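Local coordinates for protein mevalonate kinase, putative (Leishmania major, PDB 2HFS) that probably catalyses the ATP-dependent phosphorylation of (R)-mevalonate to (R)-5-phosphomevalonate, the first of three steps leading to isopentenyl diphosphate, at residues T45-E50 with V120-A125; L86-V91 with N140-V145; Y189-G194 with D300-I305; G277-K282 with V293-S298. One frame throughout, in Å; residues are numbered along the deposited sequence.

Contact 1: T45-E50 with V120-A125; sequences TECRLE and VAFSRA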
loop_
_atom_site.group_PDB
_atom_site.type_symbol
_atom_site.label_atom_id
_atom_site.label_comp_id
_atom_site.label_asym_id
_atom_site.label_seq_id
_atom_site.Cartn_x
_atom_site.Cartn_y
_atom_site.Cartn_z
ATOM N N THR A 45 -2.484 9.851 3.859
ATOM C CA THR A 45 -3.703 10.548 3.524
ATOM C C THR A 45 -4.289 10.997 4.876
ATOM O O THR A 45 -4.318 10.208 5.851
ATOM C CB THR A 45 -4.664 9.579 2.795
ATOM O OG1 THR A 45 -4.179 9.336 1.459
ATOM C CG2 THR A 45 -6.019 10.209 2.574
ATOM N N GLU A 46 -4.697 12.264 4.951
ATOM C CA GLU A 46 -5.325 12.797 6.176
ATOM C C GLU A 46 -6.823 13.072 5.975
ATOM O O GLU A 46 -7.233 13.518 4.890
ATOM C CB GLU A 46 -4.587 14.051 6.650
ATOM C CG GLU A 46 -5.294 14.762 7.807
ATOM C CD GLU A 46 -4.542 15.967 8.345
ATOM O OE1 GLU A 46 -3.783 16.602 7.581
ATOM O OE2 GLU A 46 -4.726 16.276 9.547
ATOM N N CYS A 47 -7.628 12.764 7.000
ATOM C CA CYS A 47 -9.060 13.057 7.008
ATOM C C CYS A 47 -9.378 14.029 8.156
ATOM O O CYS A 47 -8.937 13.833 9.302
ATOM C CB CYS A 47 -9.895 11.767 7.120
ATOM S SG CYS A 47 -11.659 12.079 7.393
ATOM N N ARG A 48 -10.117 15.089 7.825
ATOM C CA ARG A 48 -10.630 16.045 8.796
ATOM C C ARG A 48 -12.142 16.000 8.681
ATOM O O ARG A 48 -12.687 15.922 7.559
ATOM C CB ARG A 48 -10.165 17.470 8.472
ATOM C CG ARG A 48 -8.691 17.773 8.669
ATOM C CD ARG A 48 -8.289 19.219 8.274
ATOM N NE ARG A 48 -8.774 20.199 9.249
ATOM C CZ ARG A 48 -8.261 21.419 9.455
ATOM N NH1 ARG A 48 -7.212 21.845 8.757
ATOM N NH2 ARG A 48 -8.796 22.212 10.379
ATOM N N LEU A 49 -12.800 16.067 9.832
ATOM C CA LEU A 49 -14.246 16.023 9.925
ATOM C C LEU A 49 -14.797 17.181 10.749
ATOM O O LEU A 49 -14.154 17.641 11.679
ATOM C CB LEU A 49 -14.675 14.719 10.595
ATOM C CG LEU A 49 -14.376 13.414 9.865
ATOM C CD1 LEU A 49 -14.857 12.284 10.762
ATOM C CD2 LEU A 49 -15.100 13.365 8.510
ATOM N N GLU A 50 -15.987 17.639 10.390
ATOM C CA GLU A 50 -16.766 18.519 11.246
ATOM C C GLU A 50 -18.253 18.319 11.024
ATOM O O GLU A 50 -18.676 17.863 9.961
ATOM C CB GLU A 50 -16.382 19.960 11.009
ATOM C CG GLU A 50 -16.527 20.399 9.570
ATOM C CD GLU A 50 -16.082 21.829 9.425
ATOM O OE1 GLU A 50 -14.860 22.072 9.421
ATOM O OE2 GLU A 50 -16.959 22.700 9.359
ATOM N N VAL A 120 -8.605 4.203 6.611
ATOM C CA VAL A 120 -7.907 4.292 7.894
ATOM C C VAL A 120 -8.039 5.704 8.462
ATOM O O VAL A 120 -8.484 5.882 9.601
ATOM C CB VAL A 120 -6.431 3.846 7.806
ATOM C CG1 VAL A 120 -5.655 4.257 9.047
ATOM C CG2 VAL A 120 -6.355 2.313 7.611
ATOM N N ALA A 121 -7.688 6.707 7.655
ATOM C CA ALA A 121 -7.755 8.102 8.098
ATOM C C ALA A 121 -9.166 8.457 8.581
ATOM O O ALA A 121 -9.340 9.080 9.643
ATOM C CB ALA A 121 -7.316 9.031 6.964
ATOM N N PHE A 122 -10.164 8.025 7.815
ATOM C CA PHE A 122 -11.582 8.222 8.139
ATOM C C PHE A 122 -11.970 7.609 9.495
ATOM O O PHE A 122 -12.592 8.281 10.318
ATOM C CB PHE A 122 -12.438 7.637 6.992
ATOM C CG PHE A 122 -13.916 7.936 7.097
ATOM C CD1 PHE A 122 -14.379 9.135 7.620
ATOM C CD2 PHE A 122 -14.843 6.986 6.660
ATOM C CE1 PHE A 122 -15.776 9.398 7.703
ATOM C CE2 PHE A 122 -16.226 7.232 6.730
ATOM C CZ PHE A 122 -16.690 8.440 7.246
ATOM N N SER A 123 -11.613 6.337 9.706
ATOM C CA SER A 123 -11.869 5.641 10.963
ATOM C C SER A 123 -11.270 6.377 12.148
ATOM O O SER A 123 -11.908 6.506 13.188
ATOM C CB SER A 123 -11.332 4.218 10.890
ATOM O OG SER A 123 -12.067 3.481 9.916
ATOM N N ARG A 124 -10.032 6.839 11.989
ATOM C CA ARG A 124 -9.356 7.620 13.017
ATOM C C ARG A 124 -10.078 8.939 13.308
ATOM O O ARG A 124 -10.289 9.278 14.467
ATOM C CB ARG A 124 -7.887 7.869 12.630
ATOM C CG ARG A 124 -6.990 6.613 12.734
ATOM C CD ARG A 124 -5.487 6.923 12.761
ATOM N NE ARG A 124 -4.652 5.720 12.794
ATOM C CZ ARG A 124 -4.473 4.947 13.860
ATOM N NH1 ARG A 124 -5.081 5.220 15.020
ATOM N NH2 ARG A 124 -3.694 3.883 13.765
ATOM N N ALA A 125 -10.459 9.671 12.259
ATOM C CA ALA A 125 -11.185 10.945 12.438
ATOM C C ALA A 125 -12.542 10.757 13.101
ATOM O O ALA A 125 -12.931 11.574 13.933
ATOM C CB ALA A 125 -11.341 11.667 11.115
#
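Strand 45-50 and helix 120-125 meet at Cys47 and Ala121, whose CA atoms are 5.2 Å apart, and their short axes run in roughly the same direction at a crossing angle of -34°, approaching to 7.0 Å. Such a close approach calls for small residues on the helix, and two alanines one turn apart supply them. The methyl of Ala121 lies against the strand backbone, with CB 3.4 Å from Thr45 O, and it also meets CB of Cys47. One turn on, Ala125 CB packs between Cys47 and Leu49, touching Leu49 CD1 at 3.6 Å.

Cys47 is a compact knob between the two alanines. With SG anti to the backbone N (chi1 171°), its sulfur reaches Ala125 CB at 3.8 Å and comes obliquely toward the Phe122 ring, 4.0 Å from CD1, in a sulfur-aromatic contact. Phe122 leaves the helix away from the strand, but its ring turns back so that Leu49 CD2 lies at the ring edge, near its plane, 4.1 Å from CE1. The two branches of Leu49 thus divide the work: CD1 serves Ala125 and CD2 serves Phe122, whose side chain crosses that of Leu49 at about a right angle.

Met100 of the neighbouring strand 97-103 touches Cys47, Leu49 and Phe122 and extends this apolar layer, while His82 of helix 70-88 meets the Phe122 ring from elsewhere. The arrangement is alpha/beta packing, a helix laid on a mixed sheet, as in the N-terminal domain of GHMP kinases.

Contact 2: L86-V91 with N140-V145; sequences LDHLKV and NLSAFV
His88, in the last turn of helix 70-88, packs on Ser142 of helix 136-146 in a helix-helix contact of the GHMP kinase N-terminal region. A Schellman motif ends the first helix: Lys90 takes a positive phi of 59°, and Val91 N returns to Leu86 O at 2.9 Å.

The side chain of His88 can be followed outward. His88 CB starts against Val145 CG1, 4.1 Å away. Because CG stands anti to the backbone N (chi1 176°), the ring extends across to the other helix. His88 ND1 then lies 3.9 Å from Val145 CG2, a methyl placed over one face of the ring. His88 CD2 is 3.7 Å from Ser142 CA. The outer atoms of the ring meet Leu141, with His88 CE1 3.7 Å from Leu141 CD2 and NE2 close to the same methyl. The side chains of His88 and Leu141 cross at about a right angle. A flat ring suits this partly exposed place, since it can lie among methyls while remaining polar at its rim.

Ser142 is small enough to admit the ring, and its hydroxyl is hydrogen-bonded to Ser123 of helix 114-130. From the other segment Leu89, which also touches Leu126, brings its CD1 methyl to 3.7 Å from Ser142 OG.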
loop_
_atom_site.group_PDB
_atom_site.type_symbol
_atom_site.label_atom_id
_atom_site.label_comp_id
_atom_site.label_asym_id
_atom_site.label_seq_id
_atom_site.Cartn_x
_atom_site.Cartn_y
_atom_site.Cartn_z
ATOM N N LEU A 86 -19.065 3.982 8.479
ATOM C CA LEU A 86 -20.082 4.630 9.305
ATOM C C LEU A 86 -20.980 3.598 9.987
ATOM O O LEU A 86 -21.194 3.674 11.204
ATOM C CB LEU A 86 -20.927 5.603 8.478
ATOM C CG LEU A 86 -20.166 6.836 7.997
ATOM C CD1 LEU A 86 -20.975 7.663 6.973
ATOM C CD2 LEU A 86 -19.803 7.689 9.161
ATOM N N ASP A 87 -21.486 2.646 9.208
ATOM C CA ASP A 87 -22.344 1.565 9.747
ATOM C C ASP A 87 -21.608 0.742 10.807
ATOM O O ASP A 87 -22.168 0.432 11.855
ATOM C CB ASP A 87 -22.854 0.654 8.630
ATOM C CG ASP A 87 -23.795 1.369 7.662
ATOM O OD1 ASP A 87 -24.462 2.343 8.074
ATOM O OD2 ASP A 87 -23.917 1.027 6.467
ATOM N N HIS A 88 -20.350 0.406 10.535
ATOM C CA HIS A 88 -19.533 -0.370 11.464
ATOM C C HIS A 88 -19.338 0.361 12.781
ATOM O O HIS A 88 -19.348 -0.249 13.845
ATOM C CB HIS A 88 -18.170 -0.685 10.841
ATOM C CG HIS A 88 -17.228 -1.388 11.766
ATOM N ND1 HIS A 88 -17.363 -2.720 12.102
ATOM C CD2 HIS A 88 -16.130 -0.944 12.423
ATOM C CE1 HIS A 88 -16.383 -3.065 12.920
ATOM N NE2 HIS A 88 -15.631 -2.002 13.141
ATOM N N LEU A 89 -19.176 1.674 12.698
ATOM C CA LEU A 89 -18.947 2.498 13.883
ATOM C C LEU A 89 -20.234 3.028 14.516
ATOM O O LEU A 89 -20.189 3.807 15.480
ATOM C CB LEU A 89 -17.978 3.629 13.530
ATOM C CG LEU A 89 -16.595 3.052 13.205
ATOM C CD1 LEU A 89 -15.598 4.142 12.887
ATOM C CD2 LEU A 89 -16.100 2.175 14.367
ATOM N N LYS A 90 -21.364 2.594 13.959
ATOM C CA LYS A 90 -22.685 2.959 14.440
ATOM C C LYS A 90 -22.896 4.479 14.414
ATOM O O LYS A 90 -23.401 5.072 15.360
ATOM C CB LYS A 90 -22.928 2.358 15.836
ATOM C CG LYS A 90 -22.782 0.831 15.867
ATOM C CD LYS A 90 -24.071 0.133 15.492
ATOM C CE LYS A 90 -23.812 -1.163 14.730
ATOM N NZ LYS A 90 -25.089 -1.873 14.408
ATOM N N VAL A 91 -22.484 5.096 13.315
ATOM C CA VAL A 91 -22.637 6.523 13.128
ATOM C C VAL A 91 -23.806 6.744 12.160
ATOM O O VAL A 91 -23.883 6.101 11.107
ATOM C CB VAL A 91 -21.334 7.150 12.600
ATOM C CG1 VAL A 91 -21.519 8.611 12.360
ATOM C CG2 VAL A 91 -20.186 6.883 13.576
ATOM N N ASN A 140 -7.917 -0.743 12.498
ATOM C CA ASN A 140 -7.568 -1.705 11.441
ATOM C C ASN A 140 -8.751 -2.550 10.951
ATOM O O ASN A 140 -8.924 -2.731 9.751
ATOM C CB ASN A 140 -6.384 -2.582 11.875
ATOM C CG ASN A 140 -5.707 -3.290 10.709
ATOM O OD1 ASN A 140 -5.701 -2.801 9.573
ATOM N ND2 ASN A 140 -5.114 -4.445 10.993
ATOM N N LEU A 141 -9.582 -3.008 11.892
ATOM C CA LEU A 141 -10.827 -3.705 11.595
ATOM C C LEU A 141 -11.836 -2.828 10.882
ATOM O O LEU A 141 -12.530 -3.282 9.966
ATOM C CB LEU A 141 -11.478 -4.230 12.876
ATOM C CG LEU A 141 -12.666 -5.153 12.580
ATOM C CD1 LEU A 141 -12.127 -6.503 12.155
ATOM C CD2 LEU A 141 -13.563 -5.262 13.791
ATOM N N SER A 142 -11.935 -1.580 11.322
ATOM C CA SER A 142 -12.854 -0.638 10.706
ATOM C C SER A 142 -12.415 -0.421 9.255
ATOM O O SER A 142 -13.256 -0.421 8.356
ATOM C CB SER A 142 -12.861 0.679 11.483
ATOM O OG SER A 142 -13.845 1.557 10.977
ATOM N N ALA A 143 -11.105 -0.243 9.048
ATOM C CA ALA A 143 -10.544 -0.063 7.705
ATOM C C ALA A 143 -10.832 -1.311 6.885
ATOM O O ALA A 143 -11.285 -1.233 5.748
ATOM C CB ALA A 143 -9.050 0.224 7.769
ATOM N N PHE A 144 -10.622 -2.471 7.491
ATOM C CA PHE A 144 -10.839 -3.729 6.786
ATOM C C PHE A 144 -12.284 -3.849 6.298
ATOM O O PHE A 144 -12.540 -4.306 5.175
ATOM C CB PHE A 144 -10.475 -4.923 7.664
ATOM C CG PHE A 144 -10.601 -6.247 6.953
ATOM C CD1 PHE A 144 -9.602 -6.684 6.100
ATOM C CD2 PHE A 144 -11.725 -7.034 7.121
ATOM C CE1 PHE A 144 -9.719 -7.892 5.428
ATOM C CE2 PHE A 144 -11.853 -8.239 6.448
ATOM C CZ PHE A 144 -10.845 -8.674 5.608
ATOM N N VAL A 145 -13.224 -3.435 7.142
ATOM C CA VAL A 145 -14.639 -3.521 6.790
ATOM C C VAL A 145 -14.880 -2.562 5.622
ATOM O O VAL A 145 -15.523 -2.917 4.634
ATOM C CB VAL A 145 -15.551 -3.195 8.013
ATOM C CG1 VAL A 145 -16.955 -2.761 7.577
ATOM C CG2 VAL A 145 -15.592 -4.371 8.994
#

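Contact 3: Y189-G194 with D300-I305; sequences YLVVVG and DQRDAI
Tyr189 opens the contact at the start of the segment, where its ring edge, at CD2, lies over one face of the Arg302 guanidinium, 3.8 Å from NH2. The two planes are 83° apart, so this is an edge-on approach by the ring, which covers part of that face near the start of the strand.

Leu190 follows with its side chain turned from the helix, but its backbone takes part. The carbonyl O of Leu190 receives a weak hydrogen bond from Arg302 NH1, 3.3 Å long with an angle of 160° at the hydrogen, and it lies near the guanidinium plane, at the edge. Arginine suits the place because its long chain crosses the gap to the sheet and still ends in N-H groups for a backbone carbonyl. A bend at chi3 turns the guanidinium toward the strand.

Val191 then meets the aliphatic part of the same chain, its CG2 only 3.4 Å from Arg302 CG, and the same methyl reaches Ile305 CG2 at 4.2 Å, one helical turn further on. A beta-branched residue fits here, since it favours strand geometry and offers a methyl to both helix residues.

Strand 188-194 is an inner strand of the four-stranded antiparallel sheet, and helix 299-312 lies along it with only 15° between the short axes. This is alpha/beta packing, as in the C-terminal domain of GHMP kinases.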
loop_
_atom_site.group_PDB
_atom_site.type_symbol
_atom_site.label_atom_id
_atom_site.label_comp_id
_atom_site.label_asym_id
_atom_site.label_seq_id
_atom_site.Cartn_x
_atom_site.Cartn_y
_atom_site.Cartn_z
ATOM N N TYR A 189 15.098 4.907 1.600
ATOM C CA TYR A 189 14.864 5.924 0.607
ATOM C C TYR A 189 14.316 5.249 -0.667
ATOM O O TYR A 189 15.059 4.565 -1.381
ATOM C CB TYR A 189 16.164 6.691 0.331
ATOM C CG TYR A 189 16.678 7.520 1.499
ATOM C CD1 TYR A 189 17.722 7.059 2.303
ATOM C CD2 TYR A 189 16.136 8.773 1.787
ATOM C CE1 TYR A 189 18.200 7.816 3.378
ATOM C CE2 TYR A 189 16.611 9.540 2.857
ATOM C CZ TYR A 189 17.639 9.048 3.645
ATOM O OH TYR A 189 18.108 9.801 4.706
ATOM N N LEU A 190 13.010 5.415 -0.919
ATOM C CA LEU A 190 12.322 4.745 -2.018
ATOM C C LEU A 190 11.986 5.663 -3.184
ATOM O O LEU A 190 11.601 6.831 -2.987
ATOM C CB LEU A 190 11.024 4.079 -1.508
ATOM C CG LEU A 190 11.135 3.037 -0.389
ATOM C CD1 LEU A 190 9.767 2.456 -0.014
ATOM C CD2 LEU A 190 12.074 1.924 -0.802
ATOM N N VAL A 191 12.105 5.134 -4.404
ATOM C CA VAL A 191 11.502 5.797 -5.565
ATOM C C VAL A 191 10.400 4.835 -6.016
ATOM O O VAL A 191 10.669 3.674 -6.289
ATOM C CB VAL A 191 12.491 6.044 -6.737
ATOM C CG1 VAL A 191 11.776 6.736 -7.871
ATOM C CG2 VAL A 191 13.670 6.902 -6.297
ATOM N N VAL A 192 9.158 5.299 -6.024
ATOM C CA VAL A 192 8.070 4.457 -6.488
ATOM C C VAL A 192 7.563 5.045 -7.793
ATOM O O VAL A 192 7.435 6.266 -7.919
ATOM C CB VAL A 192 6.934 4.330 -5.457
ATOM C CG1 VAL A 192 5.819 3.396 -5.990
ATOM C CG2 VAL A 192 7.474 3.841 -4.104
ATOM N N VAL A 193 7.287 4.181 -8.766
ATOM C CA VAL A 193 6.975 4.650 -10.134
ATOM C C VAL A 193 5.642 4.074 -10.602
ATOM O O VAL A 193 5.429 2.862 -10.529
ATOM C CB VAL A 193 8.103 4.236 -11.118
ATOM C CG1 VAL A 193 7.789 4.665 -12.531
ATOM C CG2 VAL A 193 9.452 4.788 -10.685
ATOM N N GLY A 194 4.747 4.928 -11.092
ATOM C CA GLY A 194 3.489 4.454 -11.620
ATOM C C GLY A 194 3.526 4.298 -13.133
ATOM O O GLY A 194 4.020 5.203 -13.837
ATOM N N ASP A 300 20.511 11.696 -1.823
ATOM C CA ASP A 300 21.221 12.225 -2.995
ATOM C C ASP A 300 21.150 11.277 -4.206
ATOM O O ASP A 300 20.885 11.704 -5.332
ATOM C CB ASP A 300 22.683 12.547 -2.643
ATOM C CG ASP A 300 23.435 13.226 -3.785
ATOM O OD1 ASP A 300 22.802 13.964 -4.579
ATOM O OD2 ASP A 300 24.670 13.083 -3.962
ATOM N N GLN A 301 21.385 9.993 -3.962
ATOM C CA GLN A 301 21.379 8.993 -5.024
ATOM C C GLN A 301 19.970 8.772 -5.566
ATOM O O GLN A 301 19.813 8.351 -6.706
ATOM C CB GLN A 301 22.017 7.682 -4.545
ATOM C CG GLN A 301 23.522 7.832 -4.252
ATOM C CD GLN A 301 24.162 6.570 -3.694
ATOM O OE1 GLN A 301 24.007 5.476 -4.249
ATOM N NE2 GLN A 301 24.899 6.723 -2.603
ATOM N N ARG A 302 18.963 9.074 -4.742
ATOM C CA ARG A 302 17.561 9.089 -5.167
ATOM C C ARG A 302 17.331 10.176 -6.235
ATOM O O ARG A 302 16.653 9.934 -7.246
ATOM C CB ARG A 302 16.646 9.273 -3.940
ATOM C CG ARG A 302 15.140 9.122 -4.192
ATOM C CD ARG A 302 14.314 8.786 -2.951
ATOM N NE ARG A 302 14.322 9.870 -1.959
ATOM C CZ ARG A 302 13.502 9.956 -0.915
ATOM N NH1 ARG A 302 12.578 9.027 -0.705
ATOM N NH2 ARG A 302 13.604 10.975 -0.075
ATOM N N ASP A 303 17.921 11.354 -6.014
ATOM C CA ASP A 303 17.887 12.463 -6.975
ATOM C C ASP A 303 18.421 12.058 -8.348
ATOM O O ASP A 303 17.939 12.538 -9.374
ATOM C CB ASP A 303 18.709 13.651 -6.471
ATOM C CG ASP A 303 18.111 14.304 -5.246
ATOM O OD1 ASP A 303 16.877 14.253 -5.079
ATOM O OD2 ASP A 303 18.802 14.921 -4.400
ATOM N N ALA A 304 19.432 11.192 -8.346
ATOM C CA ALA A 304 20.002 10.669 -9.583
ATOM C C ALA A 304 19.026 9.705 -10.264
ATOM O O ALA A 304 18.854 9.743 -11.489
ATOM C CB ALA A 304 21.352 9.986 -9.320
ATOM N N ILE A 305 18.386 8.845 -9.476
ATOM C CA ILE A 305 17.413 7.911 -10.043
ATOM C C ILE A 305 16.195 8.651 -10.621
ATOM O O ILE A 305 15.766 8.346 -11.729
ATOM C CB ILE A 305 16.997 6.833 -9.022
ATOM C CG1 ILE A 305 18.230 6.056 -8.546
ATOM C CG2 ILE A 305 15.926 5.912 -9.639
ATOM C CD1 ILE A 305 18.088 5.436 -7.199
#

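Contact 4: G277-K282 with V293-S298; sequences GALGAK and VALAAS
Leu279 has its CG anti to the carbonyl carbon (chi1 -58°), which carries its branches over the opposite segment: CD1 meets Leu295 CD2 at 4.0 Å, and CD2 lies against Ala297 CB. Leu295, with CG anti to the backbone N (chi1 178°), holds its CD2 against CD1 and CB of Leu279, and the two side chains meet at a slant.

The segments themselves are joined by an antiparallel backbone pairing. Leu279 N donates to Leu295 O at 2.7 Å, and Leu295 N returns a bond to Gly280 O. The hydrogen-bonded pair of Lys282 and Val293 is closed in both directions, with Val293 N to Lys282 O at 2.9 Å and nearly straight, 169° at the hydrogen. In the non-hydrogen-bonded pair of Ala281 and Ala294 the CA atoms come to 4.1 Å and the CB methyls touch at 4.0 Å; small residues suit so close an approach. Ala278 CB adds to this methyl cluster. On the other face the aliphatic CG of Lys282 lies beside Val293 CG1, the two chains pointing the same way, while the ammonium forms a salt bridge with Glu27.

Beyond the strands a water joins the segments, giving a hydrogen to Gly277 O and accepting one from Ala297 N. Gly277, at positive phi, ends helix 264-275 in a Schellman motif.

The strands form a beta hairpin at one edge of the antiparallel sheet. Strand 188-194 pairs with the far side of 291-296; Cys273 of helix 264-275 touches Ala278, Ala281 and Ala294, and helix 242-258 meets Leu279 and Lys282, its Asn250 bonding Ala281 N.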
loop_
_atom_site.group_PDB
_atom_site.type_symbol
_atom_site.label_atom_id
_atom_site.label_comp_id
_atom_site.label_asym_id
_atom_site.label_seq_id
_atom_site.Cartn_x
_atom_site.Cartn_y
_atom_site.Cartn_z
ATOM N N GLY A 277 21.717 3.524 -10.454
ATOM C CA GLY A 277 22.346 3.167 -9.192
ATOM C C GLY A 277 21.414 2.719 -8.085
ATOM O O GLY A 277 21.816 2.683 -6.923
ATOM N N ALA A 278 20.175 2.362 -8.422
ATOM C CA ALA A 278 19.296 1.744 -7.427
ATOM C C ALA A 278 19.993 0.532 -6.829
ATOM O O ALA A 278 20.626 -0.228 -7.544
ATOM C CB ALA A 278 17.969 1.323 -8.038
ATOM N N LEU A 279 19.867 0.358 -5.518
ATOM C CA LEU A 279 20.393 -0.821 -4.846
ATOM C C LEU A 279 19.595 -2.047 -5.260
ATOM O O LEU A 279 20.138 -3.143 -5.351
ATOM C CB LEU A 279 20.358 -0.666 -3.321
ATOM C CG LEU A 279 21.102 0.495 -2.664
ATOM C CD1 LEU A 279 21.003 0.372 -1.153
ATOM C CD2 LEU A 279 22.552 0.508 -3.143
ATOM N N GLY A 280 18.299 -1.848 -5.506
ATOM C CA GLY A 280 17.427 -2.887 -6.062
ATOM C C GLY A 280 16.185 -2.232 -6.629
ATOM O O GLY A 280 15.859 -1.114 -6.251
ATOM N N ALA A 281 15.471 -2.942 -7.505
ATOM C CA ALA A 281 14.250 -2.400 -8.089
ATOM C C ALA A 281 13.404 -3.546 -8.612
ATOM O O ALA A 281 13.927 -4.525 -9.153
ATOM C CB ALA A 281 14.581 -1.443 -9.215
ATOM N N LYS A 282 12.092 -3.422 -8.463
ATOM C CA LYS A 282 11.215 -4.527 -8.823
ATOM C C LYS A 282 9.803 -4.014 -8.921
ATOM O O LYS A 282 9.466 -2.977 -8.343
ATOM C CB LYS A 282 11.283 -5.648 -7.767
ATOM C CG LYS A 282 10.926 -5.183 -6.331
ATOM C CD LYS A 282 11.005 -6.332 -5.318
ATOM C CE LYS A 282 9.827 -7.325 -5.422
ATOM N NZ LYS A 282 8.560 -6.736 -4.893
ATOM N N VAL A 293 9.027 -0.312 -7.428
ATOM C CA VAL A 293 9.708 0.318 -6.311
ATOM C C VAL A 293 11.218 0.133 -6.467
ATOM O O VAL A 293 11.677 -0.948 -6.844
ATOM C CB VAL A 293 9.212 -0.249 -4.952
ATOM C CG1 VAL A 293 9.386 -1.795 -4.858
ATOM C CG2 VAL A 293 9.920 0.422 -3.827
ATOM N N ALA A 294 11.974 1.199 -6.213
ATOM C CA ALA A 294 13.438 1.130 -6.254
ATOM C C ALA A 294 13.955 1.525 -4.876
ATOM O O ALA A 294 13.366 2.402 -4.222
ATOM C CB ALA A 294 13.984 2.069 -7.324
ATOM N N LEU A 295 15.039 0.883 -4.436
ATOM C CA LEU A 295 15.704 1.274 -3.185
ATOM C C LEU A 295 16.957 2.093 -3.483
ATOM O O LEU A 295 17.816 1.659 -4.244
ATOM C CB LEU A 295 16.082 0.053 -2.351
ATOM C CG LEU A 295 16.819 0.276 -1.029
ATOM C CD1 LEU A 295 15.927 0.947 0.056
ATOM C CD2 LEU A 295 17.365 -1.034 -0.525
ATOM N N ALA A 296 17.053 3.265 -2.873
ATOM C CA ALA A 296 18.216 4.145 -3.048
ATOM C C ALA A 296 19.093 4.067 -1.801
ATOM O O ALA A 296 18.601 3.759 -0.716
ATOM C CB ALA A 296 17.763 5.592 -3.291
ATOM N N ALA A 297 20.385 4.363 -1.948
ATOM C CA ALA A 297 21.318 4.247 -0.821
ATOM C C ALA A 297 21.249 5.461 0.095
ATOM O O ALA A 297 21.655 5.391 1.261
ATOM C CB ALA A 297 22.755 4.037 -1.316
ATOM N N SER A 298 20.737 6.566 -0.445
ATOM C CA SER A 298 20.674 7.841 0.256
ATOM C C SER A 298 19.657 8.738 -0.440
ATOM O O SER A 298 19.071 8.344 -1.445
ATOM C CB SER A 298 22.043 8.516 0.226
ATOM O OG SER A 298 22.399 8.856 -1.102
HETATM O O HOH W 1 21.515 3.948 -4.461
#

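Overall arrangement
The four contacts form two pairs. Contacts 1 and 2, with centres about 12 Å apart, belong to the N-terminal part of the protein and interleave along the chain; Ser123 and Ser142 join them, and Phe122 packs on Leu86, so helix 114-130, which lies on the mixed sheet, is in turn packed against helices 70-88 and 136-146. Both close before contacts 3 and 4 open. Contacts 3 and 4, centres about 7 Å apart, share the four-stranded antiparallel sheet, where strands 188-194 and 291-296 are neighbours; contact 4 falls between the segments of contact 3 in sequence. Between the pairs the centres lie about 29 to 37 Å apart and nothing touches, consistent with the two-domain architecture of GHMP kinases.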